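Local coordinates for protein UDP-4-amino-4,6-dideoxy-N-acetyl-beta-L-altrosamine transaminase (Helicobacter pylori, PDB 2FNU) that catalyses the pyridoxal-phosphate-dependent transamination of a UDP-linked 4-keto sugar, the second step in making pseudaminic acid for flagellin modification, at residues Lys299-Ser304 and Ala343-Pro348. Residues are numbered along the deposited sequence; the frame is centred on the assembly and turned at random.
Sequences KLILES and AEISLP
Ile-345 reaches from strand 344-347 to helix 298-307 and meets two consecutive residues there, Ile-301 and Leu-302. Its delta methyl takes one: CD1 of Ile-345 lies 4.2 Å from CG2 of Ile-301, a methyl-to-methyl touch. The gamma carbons of the same side chain take the other, with CD2 of Leu-302 4.2 Å from CG2 of Ile-345 and as far from its CG1. Leu-302 and Ile-345 run past one another in opposite directions, side by side, with CD2 as the touching atom of Leu-302. In Ile-345, CG1 stands anti to the carbonyl carbon (chi1 -59°) and CG2 anti to the backbone N; this rotation turns both branches to lie against that one methyl. The closest pair of CA atoms, those of Leu-302 and Ile-345, is 8.3 Å apart, and no hydrogen bond crosses.

Phe-369 of helix 355-370 packs on both isoleucines, and strand 286-290 adds Met-290 against Ile-301 and Ile-288 against Ile-345. Strand 344-347 pairs with 286-290 in the small antiparallel sheet and also has a backbone bond to Gln-313; the contact packs helix 298-307 onto that sheet. Leu-302 also packs on Phe-218 of the second subunit and lies close to substrate-binding Val-314, its side chain about 11 Å from the bound UDP-sugar.

OG of Ser-346 donates to the syn lone pair of OE2 of Glu-344 at 2.6 Å, while His-315, a substrate-binding residue, bonds both side chains, through ND1 to Ser-346 and backbone N to Glu-344. Between 299-304 and 343-348 the contact is purely apolar, and Lys-298, one residue earlier on the helix, supplies a polar tie through NZ to the backbone O of Glu-344. Hydrocarbon packing thus backs the substrate-binding segment without touching the ligand.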
# COMPACT_ATOMS: atom_id res chain seq x y z
N LYS B 299 19.12 5.96 -28.41
CA LYS B 299 17.70 6.27 -28.54
C LYS B 299 17.14 5.76 -29.87
O LYS B 299 16.04 5.22 -29.91
CB LYS B 299 17.43 7.78 -28.39
CG LYS B 299 15.95 8.13 -28.29
CD LYS B 299 15.30 7.50 -27.06
CE LYS B 299 13.78 7.55 -27.14
NZ LYS B 299 13.23 8.92 -26.91
N LEU B 300 17.89 5.94 -30.96
CA LEU B 300 17.46 5.45 -32.28
C LEU B 300 17.37 3.92 -32.31
O LEU B 300 16.45 3.36 -32.91
CB LEU B 300 18.38 5.95 -33.38
CG LEU B 300 18.35 7.46 -33.65
CD1 LEU B 300 19.30 7.80 -34.78
CD2 LEU B 300 16.93 7.93 -33.97
N ILE B 301 18.32 3.27 -31.66
CA ILE B 301 18.31 1.80 -31.55
C ILE B 301 17.07 1.31 -30.81
O ILE B 301 16.35 0.42 -31.29
CB ILE B 301 19.60 1.28 -30.88
CG1 ILE B 301 20.79 1.48 -31.82
CG2 ILE B 301 19.46 -0.20 -30.48
CD1 ILE B 301 22.14 1.27 -31.16
N LEU B 302 16.80 1.93 -29.66
CA LEU B 302 15.60 1.60 -28.88
C LEU B 302 14.32 1.84 -29.66
O LEU B 302 13.41 1.00 -29.64
CB LEU B 302 15.58 2.38 -27.56
CG LEU B 302 16.64 2.00 -26.53
CD1 LEU B 302 16.69 3.09 -25.47
CD2 LEU B 302 16.34 0.64 -25.89
N GLU B 303 14.24 2.99 -30.35
CA GLU B 303 13.09 3.29 -31.20
C GLU B 303 12.93 2.28 -32.34
O GLU B 303 11.81 1.88 -32.67
CB GLU B 303 13.19 4.73 -31.74
CG GLU B 303 12.91 5.78 -30.67
CD GLU B 303 13.31 7.21 -31.06
OE1 GLU B 303 14.02 7.40 -32.07
OE2 GLU B 303 12.92 8.13 -30.32
N SER B 304 14.05 1.83 -32.90
CA SER B 304 14.02 0.82 -33.95
C SER B 304 13.51 -0.52 -33.41
O SER B 304 12.67 -1.18 -34.04
CB SER B 304 15.42 0.67 -34.57
OG SER B 304 15.42 -0.31 -35.60
N ALA B 343 25.14 1.38 -21.89
CA ALA B 343 25.27 0.12 -22.63
C ALA B 343 24.02 -0.78 -22.56
O ALA B 343 23.76 -1.56 -23.48
CB ALA B 343 26.48 -0.67 -22.14
N GLU B 344 23.25 -0.67 -21.48
CA GLU B 344 22.29 -1.74 -21.20
C GLU B 344 20.94 -1.63 -21.91
O GLU B 344 20.34 -0.55 -22.00
CB GLU B 344 22.04 -1.82 -19.68
CG GLU B 344 21.41 -3.15 -19.20
CD GLU B 344 19.88 -3.20 -19.29
OE1 GLU B 344 19.21 -2.14 -19.37
OE2 GLU B 344 19.34 -4.35 -19.27
N ILE B 345 20.46 -2.78 -22.37
CA ILE B 345 19.10 -2.93 -22.91
C ILE B 345 18.54 -4.23 -22.36
O ILE B 345 19.23 -5.25 -22.40
CB ILE B 345 19.08 -3.01 -24.45
CG1 ILE B 345 19.69 -1.73 -25.05
CG2 ILE B 345 17.65 -3.19 -24.94
CD1 ILE B 345 19.79 -1.77 -26.59
N SER B 346 17.32 -4.18 -21.83
CA SER B 346 16.63 -5.37 -21.34
C SER B 346 15.67 -5.88 -22.39
O SER B 346 14.77 -5.17 -22.82
CB SER B 346 15.85 -5.06 -20.06
OG SER B 346 16.77 -4.64 -19.06
N LEU B 347 15.88 -7.13 -22.81
CA LEU B 347 15.05 -7.74 -23.85
C LEU B 347 13.88 -8.53 -23.29
O LEU B 347 13.94 -9.01 -22.14
CB LEU B 347 15.91 -8.66 -24.72
CG LEU B 347 17.10 -8.01 -25.43
CD1 LEU B 347 17.84 -9.08 -26.23
CD2 LEU B 347 16.67 -6.88 -26.36
N PRO B 348 12.81 -8.71 -24.09
CA PRO B 348 11.69 -9.49 -23.56
C PRO B 348 12.10 -10.84 -22.97
O PRO B 348 12.80 -11.64 -23.60
CB PRO B 348 10.77 -9.66 -24.78
CG PRO B 348 11.06 -8.42 -25.62
CD PRO B 348 12.55 -8.21 -25.46